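Local coordinates for protein PppA (Pseudomonas aeruginosa, PDB 6JKV) that regulates the type VI secretion system, probably as a manganese-dependent serine/threonine protein phosphatase of the PP2C family, at residues A32-V37 and V237-V242; D46-A51 and N253-V258; G120-L125 and A138-L143; R142-R147 and L210-G215; N217-D222 and G249-I254. All coordinates share one frame; numbering follows the deposited sequence.

Overall arrangement
Two antiparallel sheets packed face to face, the PP2C beta sandwich, organise the five contacts. Contact 4 pairs strands 142-147 and 208-212 within one sheet; contact 1 lays helix 234-247 against edge strand 29-36 of that sheet. Contact 2 spans both sheets, and contact 3 follows the chain from strand 132-138 of one into strand 142-147 of the other. Contact 5 joins two loops beside the metal site. Centres of contacts 1 and 3 lie about 17 Å apart. Along the chain the segments of contacts 1 and 2 alternate, and both enclose contacts 3 and 4. Contacts 4 and 5 supply Asp214 and Asp252, two of the three protein ligands of one manganese, Asp61 being the third.

Contact 1. Residues A32-V37 and V237-V242; sequences ASYSHV and VVRSLV
Water 1 links Ser33 to Arg239: it donates to Ser33 O at 2.6 Å and accepts from Arg239 NH1 at 2.7 Å, lying in the guanidinium plane at its edge. The same guanidinium lies flat on the ring of Tyr34, the two planes 17° apart. Because Arg239 CZ sits 4.5 Å from the Tyr34 ring centroid and 28° off the ring normal, the cation-pi contact is off-centre. Lower in the side chain, Arg239 CG makes a CH-pi contact over the same ring, 4.1 Å from the Tyr34 centroid.

Tyr34 points its ring at the helix with CG anti to the backbone N (chi1 -173°). Val242 approaches the ring obliquely, its CG1 3.6 Å from Tyr34 CE2, and the same methyl also touches His36 CB. Val238 fills the other end: its CG2 rests 3.9 Å from Tyr34 CB and reaches the methyl of Ala32. Helix 234-247 thus packs roughly parallel to edge strand 29-36 of one PP2C sandwich sheet, whose alternation turns Ala32, Tyr34 and His36 to it.

With no direct hydrogen bond between the segments, cohesion comes from valine packing, one stacked cation and one water; the partly exposed arginine covers one ring face, and its charge is probably eased by ring and water.

Contact 2. Residues D46-A51 and N253-V258; sequences DASLDA and NITALV
Thr255 OG1 donates to Asp46 OD2 at 2.8 Å, using the anti lone pair of that oxygen, the one turned away from OD1. The other carboxylate oxygen is held by water: Asp46 OD1 accepts from water 2 at 2.8 Å and from water 3 at 3.0 Å. Water 2 also donates to Asn253 O, and water 3 to Asn253 OD1, so both waters tie the carboxylate to one residue. The Asp46 and Asn253 side chains run antiparallel alongside each other, with carboxylate and amide planes almost perpendicular, 84° apart; Asp46 CG comes 3.5 Å from Asn253 CB. Further along, contacts turn apolar. Leu257 CD1 lies 3.6 Å from Leu49 O and also meets Ser48 CB, which touches Thr255 CG2 as well.

A second shell fixes these groups. Ser213 OG hydrogen-bonds Asp46 OD2, Ser35 OG pairs with Thr255 OG1, and Asn253 ND2 is held by the carbonyls of Val37 and Val43. Asp46 is itself second-shell to the metal: its side chain and a manganese ion have nearest atoms about 4 Å apart, and it lies beside the ligand Asp61.

The axes of the short strands 46-51 and 254-258 run 13° from parallel, in different sheets. Strand 46-51 bonds to strand 56-63 and is backed by helix 69-82; strand 254-261 lies between strands 29-36 and 208-212, with helix 234-247 on its far side.

Contact 3. Residues G120-L125 and A138-L143; sequences GSTLVL and AGDSRL
Thr122 and Ser141 turn their side chains toward each other, and their hydroxyls meet at 2.8 Å between Thr122 OG1 and Ser141 OG, a hydrogen bond in which either may donate. Chi1 of 80° sets Thr122 OG1 between its own N and carbonyl carbon, facing Ser141, while Thr122 CG2, beside the backbone N, touches Asp140 OD1 at 3.6 Å. Val124 divides its branches likewise: CG1 presses on Ser141 CB at 3.6 Å, and CG2 lies against the Arg142-Leu143 peptide and Leu143 CB.

Leu123 and Ala138 form an antiparallel hydrogen-bonded pair, with Leu123 N to Ala138 O at 2.8 Å and Ala138 N to Leu123 O at 2.9 Å. They join strands 120-129 and 132-138 in one sheet of the PP2C sandwich; the chain then crosses to strand 142-147 in the other. Gly139, with phi 124°, makes the turn, and its CA lies 3.9 Å from Thr122 CB. Water 4 donates to Leu123 O and Ser141 O, linking the two diverging segments.

Thr122 OG1, itself paired with Ser141 OG, bonds the backbone N of the manganese ligand Asp61 and probably helps hold it. Asp140 OD2 lies close to Asp214 OD2, like charges that the nearby manganese would probably ease.

Contact 4. Residues R142-R147 and L210-G215; sequences RLYRLR and LLCSDG
Arg142 to Tyr144 pair closely with Leu210 to Cys212 through four backbone hydrogen bonds, whereas the far end of segment 142-147 makes no contact with segment 210-215. Two of the bonds are Arg142 N to Cys212 O and Cys212 N to Arg142 O, both 2.9 Å. Tyr144 and Leu210 are joined in the same way, the Tyr144 N to Leu210 O bond being 2.8 Å. Between them Leu143 and Leu211 form a non-hydrogen-bonded pair, and Leu143 CD1 meets Leu211 CD1 at 3.7 Å, the two side chains lying alongside and pointing the same way. On the opposite face Tyr144 CD1 touches Leu210 CD2 at 4.0 Å, and Cys212 SG sits at the ring edge, 4.2 Å from Tyr144 CE1.

These strands, 161° apart in direction, are neighbours in one sheet of the PP2C sandwich. Strand 208-212 delivers the chain straight to Asp214, whose OD1 binds manganese; Ser213 OG just before it hydrogen-bonds Thr255 N of strand 254-261.

Toward the more exposed side, the Arg142 side chain leads away from Cys212 and donates Arg142 NH1 to Tyr144 OH at 2.8 Å, with the hydroxyl in the guanidinium plane. Chi1 of -66° carries the tyrosine ring to that position, where its OH probably also bonds Asp222. A salt bridge to Asp157 holds Arg142 NH2. The strand's end carries Arg145 and Arg147, with salt bridges to Glu152 and Asp207 respectively.

Contact 5. Residues N217-D222 and G249-I254; sequences NKTADD and GAPDNI
Lys218 and Thr219 pack against Pro251, Asp252 and Ile254 in a loop-to-loop van der Waals contact, without a hydrogen bond across it, at the rim of the manganese site. One loop joins helices 214-217 and 222-229; the other joins helix 234-247 to strand 254-261. The closest approach is Thr219 CG2 to Pro251 CD at 3.5 Å, where the threonine side chain and the proline ring pass alongside, pointing opposite ways. Thr219 OG1, turned by chi1 of 49° back over its own backbone, lies 4.0 Å from Ile254 CD1. That hydroxyl is shared between the carbonyl oxygens of Gly215 and Leu216, which fixes the rotation of the side chain and so the place of its methyl.

Lys218 crosses Asp252 at about a right angle. Its chain bends twice near the end, at chi3 and again at chi4, and this lays Lys218 CE 3.9 Å from Asp252 CB. Lys218 NZ stays 4.1 Å from Asp252 OD2, too far to count as a salt bridge; its salt-bridge partner is Asp214 OD2.

The second loop is shaped by the helix before it: Gly249, with phi 98°, is the C-prime residue of a Schellman motif. Three residues later Asp252 OD2 binds manganese together with Asp214 and Asp61, and Asp252 OD1 accepts a weak hydrogen bond from Asn253 N.

Thr219 and Pro251 are thus in plain van der Waals contact, while Lys218, its ammonium group beside the carboxylates of Asp214 and Asp252, probably offsets part of their negative charge.

Contact 1. Residues A32-V37 and V237-V242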
# COMPACT_ATOMS: atom_id res chain seq x y z
N ALA A 32 12.00 3.65 -3.45
CA ALA A 32 11.55 4.47 -4.60
C ALA A 32 10.07 4.17 -4.83
O ALA A 32 9.62 3.05 -4.53
CB ALA A 32 12.37 4.17 -5.84
N SER A 33 9.36 5.16 -5.34
CA SER A 33 7.91 5.07 -5.64
C SER A 33 7.66 5.66 -7.02
O SER A 33 8.36 6.62 -7.41
CB SER A 33 7.09 5.77 -4.61
OG SER A 33 7.20 7.17 -4.80
N TYR A 34 6.69 5.10 -7.72
CA TYR A 34 6.22 5.62 -9.02
C TYR A 34 4.75 5.25 -9.17
O TYR A 34 4.36 4.12 -8.84
CB TYR A 34 7.06 5.07 -10.17
CG TYR A 34 6.76 5.69 -11.51
CD1 TYR A 34 6.62 7.06 -11.66
CD2 TYR A 34 6.61 4.90 -12.64
CE1 TYR A 34 6.34 7.62 -12.89
CE2 TYR A 34 6.35 5.45 -13.88
CZ TYR A 34 6.18 6.81 -14.01
OH TYR A 34 5.92 7.39 -15.22
N SER A 35 3.95 6.21 -9.63
CA SER A 35 2.50 6.05 -9.86
C SER A 35 2.17 6.53 -11.26
O SER A 35 2.86 7.41 -11.79
CB SER A 35 1.67 6.77 -8.82
OG SER A 35 0.30 6.41 -8.91
N HIS A 36 1.14 5.95 -11.86
CA HIS A 36 0.61 6.39 -13.17
C HIS A 36 -0.90 6.28 -13.15
O HIS A 36 -1.43 5.29 -12.60
CB HIS A 36 1.22 5.59 -14.32
CG HIS A 36 1.08 6.25 -15.65
ND1 HIS A 36 -0.13 6.32 -16.32
CD2 HIS A 36 1.98 6.86 -16.45
CE1 HIS A 36 0.04 6.95 -17.47
NE2 HIS A 36 1.33 7.30 -17.57
N VAL A 37 -1.57 7.27 -13.74
CA VAL A 37 -3.06 7.32 -13.78
C VAL A 37 -3.57 6.06 -14.48
O VAL A 37 -4.69 5.61 -14.15
CB VAL A 37 -3.54 8.61 -14.47
CG1 VAL A 37 -3.21 8.63 -15.96
CG2 VAL A 37 -5.02 8.81 -14.24
N VAL A 237 13.20 -0.48 -10.85
CA VAL A 237 12.25 -1.60 -10.61
C VAL A 237 10.82 -1.06 -10.62
O VAL A 237 10.00 -1.60 -11.37
CB VAL A 237 12.58 -2.36 -9.31
CG1 VAL A 237 11.41 -3.19 -8.84
CG2 VAL A 237 13.81 -3.24 -9.47
N VAL A 238 10.53 -0.01 -9.85
CA VAL A 238 9.16 0.56 -9.79
C VAL A 238 8.78 1.05 -11.18
O VAL A 238 7.64 0.80 -11.59
CB VAL A 238 9.02 1.66 -8.72
CG1 VAL A 238 9.22 1.08 -7.32
CG2 VAL A 238 9.96 2.83 -8.95
N ARG A 239 9.69 1.70 -11.90
CA ARG A 239 9.39 2.23 -13.26
C ARG A 239 9.15 1.08 -14.23
O ARG A 239 8.30 1.23 -15.13
CB ARG A 239 10.51 3.15 -13.76
CG ARG A 239 10.14 4.62 -13.68
CD ARG A 239 11.28 5.45 -13.15
NE ARG A 239 10.83 6.76 -12.71
CZ ARG A 239 10.69 7.14 -11.44
NH1 ARG A 239 10.95 6.32 -10.45
NH2 ARG A 239 10.27 8.37 -11.17
N SER A 240 9.86 -0.04 -14.08
CA SER A 240 9.68 -1.23 -14.95
C SER A 240 8.34 -1.91 -14.62
O SER A 240 7.66 -2.38 -15.56
CB SER A 240 10.82 -2.19 -14.82
OG SER A 240 12.05 -1.52 -15.07
N LEU A 241 7.96 -1.94 -13.35
CA LEU A 241 6.65 -2.52 -12.94
C LEU A 241 5.52 -1.72 -13.59
O LEU A 241 4.64 -2.34 -14.22
CB LEU A 241 6.53 -2.50 -11.42
CG LEU A 241 7.34 -3.56 -10.68
CD1 LEU A 241 7.38 -3.23 -9.19
CD2 LEU A 241 6.77 -4.94 -10.91
N VAL A 242 5.56 -0.39 -13.44
CA VAL A 242 4.51 0.51 -13.98
C VAL A 242 4.50 0.37 -15.51
O VAL A 242 3.40 0.26 -16.08
CB VAL A 242 4.71 1.96 -13.50
CG1 VAL A 242 3.82 2.94 -14.24
CG2 VAL A 242 4.49 2.06 -11.99
O HOH W 1 10.97 6.77 -7.78

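Contact 2. Residues D46-A51 and N253-V258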
# COMPACT_ATOMS: atom_id res chain seq x y z
N ASP A 46 -4.83 7.01 -6.52
CA ASP A 46 -3.71 6.37 -5.80
C ASP A 46 -2.84 7.46 -5.18
O ASP A 46 -2.69 8.53 -5.79
CB ASP A 46 -2.85 5.48 -6.71
CG ASP A 46 -3.41 4.09 -6.98
OD1 ASP A 46 -4.59 3.82 -6.61
OD2 ASP A 46 -2.66 3.28 -7.56
N ALA A 47 -2.32 7.21 -3.99
CA ALA A 47 -1.31 8.07 -3.33
C ALA A 47 -0.24 7.19 -2.69
O ALA A 47 -0.50 5.99 -2.46
CB ALA A 47 -1.96 8.96 -2.29
N SER A 48 0.92 7.77 -2.44
CA SER A 48 2.03 7.04 -1.79
C SER A 48 2.82 8.01 -0.92
O SER A 48 2.78 9.21 -1.17
CB SER A 48 2.90 6.34 -2.80
OG SER A 48 3.62 7.27 -3.59
N LEU A 49 3.48 7.46 0.09
CA LEU A 49 4.46 8.17 0.93
C LEU A 49 5.75 7.36 0.96
O LEU A 49 5.73 6.19 1.41
CB LEU A 49 3.90 8.38 2.34
CG LEU A 49 4.91 9.01 3.29
CD1 LEU A 49 5.10 10.48 2.95
CD2 LEU A 49 4.50 8.84 4.75
N ASP A 50 6.84 7.96 0.50
CA ASP A 50 8.18 7.35 0.50
C ASP A 50 9.04 8.10 1.52
O ASP A 50 9.72 9.05 1.13
CB ASP A 50 8.76 7.37 -0.92
CG ASP A 50 10.11 6.69 -1.02
OD1 ASP A 50 10.37 5.76 -0.23
OD2 ASP A 50 10.91 7.11 -1.89
N ALA A 51 8.97 7.71 2.79
CA ALA A 51 9.67 8.41 3.90
C ALA A 51 10.65 7.44 4.56
O ALA A 51 10.47 7.07 5.73
CB ALA A 51 8.68 8.99 4.88
N ASN A 253 -5.52 3.01 -11.95
CA ASN A 253 -4.35 3.73 -11.39
C ASN A 253 -3.36 2.66 -10.94
O ASN A 253 -3.79 1.69 -10.29
CB ASN A 253 -4.72 4.64 -10.22
CG ASN A 253 -5.79 5.67 -10.55
OD1 ASN A 253 -6.47 6.16 -9.65
ND2 ASN A 253 -5.93 6.01 -11.83
N ILE A 254 -2.09 2.81 -11.29
CA ILE A 254 -1.06 1.79 -10.98
C ILE A 254 0.05 2.48 -10.20
O ILE A 254 0.63 3.43 -10.74
CB ILE A 254 -0.56 1.08 -12.25
CG1 ILE A 254 0.64 0.19 -11.94
CG2 ILE A 254 -0.25 2.08 -13.36
CD1 ILE A 254 0.86 -0.89 -12.98
N THR A 255 0.29 2.02 -8.97
CA THR A 255 1.35 2.57 -8.10
C THR A 255 2.23 1.42 -7.61
O THR A 255 1.68 0.36 -7.25
CB THR A 255 0.75 3.36 -6.93
OG1 THR A 255 -0.12 4.35 -7.47
CG2 THR A 255 1.83 4.02 -6.08
N ALA A 256 3.54 1.64 -7.61
CA ALA A 256 4.53 0.67 -7.10
C ALA A 256 5.52 1.43 -6.23
O ALA A 256 5.95 2.54 -6.60
CB ALA A 256 5.21 -0.04 -8.24
N LEU A 257 5.83 0.85 -5.08
CA LEU A 257 6.84 1.38 -4.13
C LEU A 257 7.71 0.20 -3.70
O LEU A 257 7.16 -0.79 -3.16
CB LEU A 257 6.13 2.03 -2.95
CG LEU A 257 6.95 3.05 -2.17
CD1 LEU A 257 6.04 4.11 -1.54
CD2 LEU A 257 7.77 2.34 -1.11
N VAL A 258 9.01 0.30 -3.96
CA VAL A 258 9.98 -0.79 -3.67
C VAL A 258 10.93 -0.32 -2.58
O VAL A 258 11.41 0.83 -2.65
CB VAL A 258 10.72 -1.28 -4.93
CG1 VAL A 258 11.93 -2.13 -4.59
CG2 VAL A 258 9.77 -2.04 -5.83
O HOH W 2 -5.43 1.56 -8.08
O HOH W 3 -7.34 4.80 -7.19

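Contact 3. Residues G120-L125 and A138-L143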
# COMPACT_ATOMS: atom_id res chain seq x y z
N GLY A 120 -13.50 6.88 0.31
CA GLY A 120 -12.57 6.09 1.13
C GLY A 120 -11.27 5.83 0.41
O GLY A 120 -11.05 6.36 -0.70
N SER A 121 -10.43 5.02 1.03
CA SER A 121 -9.14 4.61 0.45
C SER A 121 -8.64 3.38 1.18
O SER A 121 -8.78 3.30 2.41
CB SER A 121 -8.13 5.73 0.50
OG SER A 121 -6.84 5.27 0.11
N THR A 122 -8.08 2.45 0.42
CA THR A 122 -7.31 1.33 1.00
C THR A 122 -6.02 1.89 1.60
O THR A 122 -5.66 3.07 1.34
CB THR A 122 -7.01 0.26 -0.05
OG1 THR A 122 -5.89 0.75 -0.79
CG2 THR A 122 -8.20 -0.02 -0.95
N LEU A 123 -5.35 1.07 2.39
CA LEU A 123 -4.02 1.42 2.91
C LEU A 123 -3.17 0.17 2.99
O LEU A 123 -3.69 -0.86 3.40
CB LEU A 123 -4.14 2.08 4.28
CG LEU A 123 -2.79 2.34 4.94
CD1 LEU A 123 -2.66 3.80 5.34
CD2 LEU A 123 -2.56 1.41 6.11
N VAL A 124 -1.90 0.29 2.62
CA VAL A 124 -0.84 -0.69 2.98
C VAL A 124 0.39 0.13 3.35
O VAL A 124 0.78 1.02 2.58
CB VAL A 124 -0.57 -1.70 1.85
CG1 VAL A 124 -0.21 -1.03 0.54
CG2 VAL A 124 0.50 -2.69 2.24
N LEU A 125 0.95 -0.13 4.52
CA LEU A 125 2.19 0.55 4.96
C LEU A 125 3.17 -0.51 5.45
O LEU A 125 2.74 -1.62 5.82
CB LEU A 125 1.89 1.63 6.01
CG LEU A 125 1.54 1.20 7.43
CD1 LEU A 125 2.78 1.03 8.29
CD2 LEU A 125 0.60 2.21 8.08
N ALA A 138 -5.35 -2.35 5.19
CA ALA A 138 -6.81 -2.46 5.09
C ALA A 138 -7.19 -2.19 3.63
O ALA A 138 -6.97 -1.07 3.17
CB ALA A 138 -7.47 -1.51 6.05
N GLY A 139 -7.66 -3.23 2.93
CA GLY A 139 -8.04 -3.16 1.51
C GLY A 139 -7.30 -4.18 0.67
O GLY A 139 -6.83 -5.19 1.22
N ASP A 140 -7.23 -3.94 -0.63
CA ASP A 140 -6.67 -4.89 -1.63
C ASP A 140 -5.37 -4.32 -2.21
O ASP A 140 -4.96 -4.77 -3.31
CB ASP A 140 -7.68 -5.20 -2.73
CG ASP A 140 -8.17 -3.97 -3.48
OD1 ASP A 140 -7.69 -2.87 -3.17
OD2 ASP A 140 -9.04 -4.12 -4.35
N SER A 141 -4.77 -3.35 -1.54
CA SER A 141 -3.37 -2.93 -1.79
C SER A 141 -2.45 -3.88 -1.02
O SER A 141 -2.81 -4.26 0.12
CB SER A 141 -3.15 -1.49 -1.41
OG SER A 141 -3.87 -0.61 -2.26
N ARG A 142 -1.35 -4.28 -1.64
CA ARG A 142 -0.56 -5.45 -1.18
C ARG A 142 0.84 -5.02 -0.76
O ARG A 142 1.38 -3.99 -1.28
CB ARG A 142 -0.51 -6.52 -2.28
CG ARG A 142 -1.85 -7.20 -2.51
CD ARG A 142 -1.83 -8.04 -3.76
NE ARG A 142 -3.11 -8.70 -3.99
CZ ARG A 142 -3.28 -9.81 -4.70
NH1 ARG A 142 -2.23 -10.41 -5.25
NH2 ARG A 142 -4.48 -10.32 -4.85
N LEU A 143 1.39 -5.78 0.18
CA LEU A 143 2.84 -5.84 0.45
C LEU A 143 3.34 -7.25 0.13
O LEU A 143 2.75 -8.23 0.64
CB LEU A 143 3.12 -5.49 1.91
CG LEU A 143 4.55 -5.81 2.34
CD1 LEU A 143 5.50 -4.74 1.82
CD2 LEU A 143 4.63 -5.95 3.84
O HOH W 4 -4.80 -2.58 1.62

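Contact 4. Residues R142-R147 and L210-G215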
# COMPACT_ATOMS: atom_id res chain seq x y z
N ARG A 142 -1.35 -4.28 -1.64
CA ARG A 142 -0.56 -5.45 -1.18
C ARG A 142 0.84 -5.02 -0.76
O ARG A 142 1.38 -3.99 -1.28
CB ARG A 142 -0.51 -6.52 -2.28
CG ARG A 142 -1.85 -7.20 -2.51
CD ARG A 142 -1.83 -8.04 -3.76
NE ARG A 142 -3.11 -8.70 -3.99
CZ ARG A 142 -3.28 -9.81 -4.70
NH1 ARG A 142 -2.23 -10.41 -5.25
NH2 ARG A 142 -4.48 -10.32 -4.85
N LEU A 143 1.39 -5.78 0.18
CA LEU A 143 2.84 -5.84 0.45
C LEU A 143 3.34 -7.25 0.13
O LEU A 143 2.75 -8.23 0.64
CB LEU A 143 3.12 -5.49 1.91
CG LEU A 143 4.55 -5.81 2.34
CD1 LEU A 143 5.50 -4.74 1.82
CD2 LEU A 143 4.63 -5.95 3.84
N TYR A 144 4.40 -7.32 -0.68
CA TYR A 144 5.15 -8.55 -0.97
C TYR A 144 6.57 -8.43 -0.41
O TYR A 144 7.10 -7.31 -0.32
CB TYR A 144 5.26 -8.80 -2.47
CG TYR A 144 3.97 -9.10 -3.19
CD1 TYR A 144 3.15 -8.07 -3.65
CD2 TYR A 144 3.60 -10.40 -3.47
CE1 TYR A 144 1.99 -8.34 -4.34
CE2 TYR A 144 2.44 -10.68 -4.17
CZ TYR A 144 1.63 -9.65 -4.61
OH TYR A 144 0.49 -9.91 -5.32
N ARG A 145 7.17 -9.56 -0.08
CA ARG A 145 8.61 -9.63 0.26
C ARG A 145 9.32 -10.52 -0.75
O ARG A 145 8.85 -11.63 -0.98
CB ARG A 145 8.81 -10.14 1.69
CG ARG A 145 10.26 -10.51 1.98
CD ARG A 145 10.51 -10.89 3.42
NE ARG A 145 9.78 -12.10 3.76
CZ ARG A 145 9.69 -12.59 4.99
NH1 ARG A 145 10.27 -11.97 6.00
NH2 ARG A 145 8.97 -13.68 5.20
N LEU A 146 10.41 -10.02 -1.33
CA LEU A 146 11.34 -10.84 -2.13
C LEU A 146 12.55 -11.18 -1.26
O LEU A 146 13.25 -10.25 -0.80
CB LEU A 146 11.77 -10.06 -3.38
CG LEU A 146 12.65 -10.85 -4.35
CD1 LEU A 146 11.81 -11.82 -5.15
CD2 LEU A 146 13.40 -9.91 -5.27
N ARG A 147 12.77 -12.47 -1.03
CA ARG A 147 13.92 -12.98 -0.27
C ARG A 147 14.50 -14.19 -1.00
O ARG A 147 13.73 -15.10 -1.33
CB ARG A 147 13.49 -13.34 1.15
CG ARG A 147 14.57 -14.01 1.98
CD ARG A 147 14.06 -14.29 3.38
NE ARG A 147 14.05 -13.11 4.22
CZ ARG A 147 13.61 -13.07 5.48
NH1 ARG A 147 13.12 -14.16 6.05
NH2 ARG A 147 13.66 -11.95 6.17
N LEU A 210 7.71 -4.90 -1.88
CA LEU A 210 6.86 -4.18 -2.85
C LEU A 210 5.53 -3.85 -2.19
O LEU A 210 4.83 -4.79 -1.77
CB LEU A 210 6.65 -5.03 -4.09
CG LEU A 210 5.56 -4.51 -5.03
CD1 LEU A 210 6.03 -3.26 -5.74
CD2 LEU A 210 5.13 -5.58 -6.02
N LEU A 211 5.23 -2.56 -2.08
CA LEU A 211 3.88 -2.04 -1.78
C LEU A 211 3.25 -1.61 -3.10
O LEU A 211 3.91 -0.90 -3.91
CB LEU A 211 3.99 -0.86 -0.81
CG LEU A 211 4.55 -1.15 0.58
CD1 LEU A 211 6.07 -1.25 0.58
CD2 LEU A 211 4.10 -0.07 1.55
N CYS A 212 2.01 -2.03 -3.35
CA CYS A 212 1.36 -1.70 -4.64
C CYS A 212 -0.15 -1.62 -4.47
O CYS A 212 -0.71 -2.22 -3.53
CB CYS A 212 1.74 -2.69 -5.73
SG CYS A 212 1.09 -4.37 -5.53
N SER A 213 -0.78 -0.86 -5.37
CA SER A 213 -2.24 -0.85 -5.54
C SER A 213 -2.61 -2.01 -6.46
O SER A 213 -1.70 -2.55 -7.13
CB SER A 213 -2.72 0.47 -6.06
OG SER A 213 -2.23 0.73 -7.37
N ASP A 214 -3.89 -2.37 -6.48
CA ASP A 214 -4.38 -3.53 -7.26
C ASP A 214 -4.12 -3.31 -8.75
O ASP A 214 -4.06 -4.29 -9.49
CB ASP A 214 -5.85 -3.82 -6.97
CG ASP A 214 -6.78 -2.65 -7.27
OD1 ASP A 214 -6.27 -1.52 -7.42
OD2 ASP A 214 -8.00 -2.89 -7.34
N GLY A 215 -3.93 -2.05 -9.18
CA GLY A 215 -3.65 -1.71 -10.58
C GLY A 215 -2.42 -2.43 -11.12
O GLY A 215 -2.39 -2.68 -12.35

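Contact 5. Residues N217-D222 and G249-I254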
# COMPACT_ATOMS: atom_id res chain seq x y z
N ASN A 217 -0.98 -5.62 -9.68
CA ASN A 217 -1.17 -7.09 -9.68
C ASN A 217 -2.32 -7.46 -10.62
O ASN A 217 -2.40 -8.62 -11.03
CB ASN A 217 -1.35 -7.69 -8.28
CG ASN A 217 -2.29 -6.91 -7.40
OD1 ASN A 217 -1.92 -5.88 -6.84
ND2 ASN A 217 -3.49 -7.44 -7.21
N LYS A 218 -3.15 -6.49 -10.99
CA LYS A 218 -4.24 -6.73 -11.97
C LYS A 218 -3.65 -6.90 -13.38
O LYS A 218 -4.31 -7.54 -14.21
CB LYS A 218 -5.23 -5.57 -11.95
CG LYS A 218 -6.69 -6.00 -12.03
CD LYS A 218 -7.59 -4.88 -12.47
CE LYS A 218 -7.60 -3.71 -11.51
NZ LYS A 218 -8.13 -4.11 -10.19
N THR A 219 -2.45 -6.38 -13.63
CA THR A 219 -1.82 -6.38 -14.97
C THR A 219 -0.54 -7.24 -15.03
O THR A 219 0.01 -7.41 -16.13
CB THR A 219 -1.49 -4.96 -15.42
OG1 THR A 219 -0.80 -4.28 -14.37
CG2 THR A 219 -2.73 -4.17 -15.78
N ALA A 220 -0.07 -7.76 -13.90
CA ALA A 220 1.10 -8.67 -13.84
C ALA A 220 0.90 -9.68 -12.71
O ALA A 220 0.56 -9.27 -11.59
CB ALA A 220 2.37 -7.89 -13.66
N ASP A 221 1.10 -10.96 -13.01
CA ASP A 221 0.93 -12.02 -11.99
C ASP A 221 2.19 -12.05 -11.13
O ASP A 221 3.18 -11.38 -11.48
CB ASP A 221 0.58 -13.37 -12.64
CG ASP A 221 1.70 -13.96 -13.48
OD1 ASP A 221 2.80 -14.14 -12.93
OD2 ASP A 221 1.48 -14.22 -14.68
N ASP A 222 2.15 -12.83 -10.05
CA ASP A 222 3.19 -12.83 -8.99
C ASP A 222 4.55 -13.29 -9.53
O ASP A 222 5.56 -12.82 -8.98
CB ASP A 222 2.75 -13.69 -7.82
CG ASP A 222 1.74 -12.98 -6.93
OD1 ASP A 222 1.38 -11.82 -7.25
OD2 ASP A 222 1.34 -13.59 -5.92
N GLY A 249 -2.28 -2.39 -20.78
CA GLY A 249 -3.55 -1.65 -20.91
C GLY A 249 -3.99 -0.90 -19.65
O GLY A 249 -5.05 -0.26 -19.71
N ALA A 250 -3.27 -1.03 -18.53
CA ALA A 250 -3.40 -0.15 -17.34
C ALA A 250 -4.84 0.28 -17.07
O ALA A 250 -5.14 1.47 -17.03
CB ALA A 250 -2.52 1.06 -17.52
N PRO A 251 -5.75 -0.67 -16.80
CA PRO A 251 -7.17 -0.35 -16.61
C PRO A 251 -7.44 0.47 -15.34
O PRO A 251 -8.47 1.11 -15.28
CB PRO A 251 -7.84 -1.73 -16.52
CG PRO A 251 -6.73 -2.68 -16.10
CD PRO A 251 -5.44 -2.09 -16.60
N ASP A 252 -6.51 0.43 -14.37
CA ASP A 252 -6.62 1.13 -13.07
C ASP A 252 -5.41 2.04 -12.87
O ASP A 252 -4.39 1.85 -13.57
CB ASP A 252 -6.73 0.11 -11.93
CG ASP A 252 -7.26 0.69 -10.62
OD1 ASP A 252 -7.53 1.90 -10.59
OD2 ASP A 252 -7.39 -0.08 -9.66
N ASN A 253 -5.52 3.01 -11.95
CA ASN A 253 -4.35 3.73 -11.39
C ASN A 253 -3.36 2.66 -10.94
O ASN A 253 -3.79 1.69 -10.29
CB ASN A 253 -4.72 4.64 -10.22
CG ASN A 253 -5.79 5.67 -10.55
OD1 ASN A 253 -6.47 6.16 -9.65
ND2 ASN A 253 -5.93 6.01 -11.83
N ILE A 254 -2.09 2.81 -11.29
CA ILE A 254 -1.06 1.79 -10.98
C ILE A 254 0.05 2.48 -10.20
O ILE A 254 0.63 3.43 -10.74
CB ILE A 254 -0.56 1.08 -12.25
CG1 ILE A 254 0.64 0.19 -11.94
CG2 ILE A 254 -0.25 2.08 -13.36
CD1 ILE A 254 0.86 -0.89 -12.98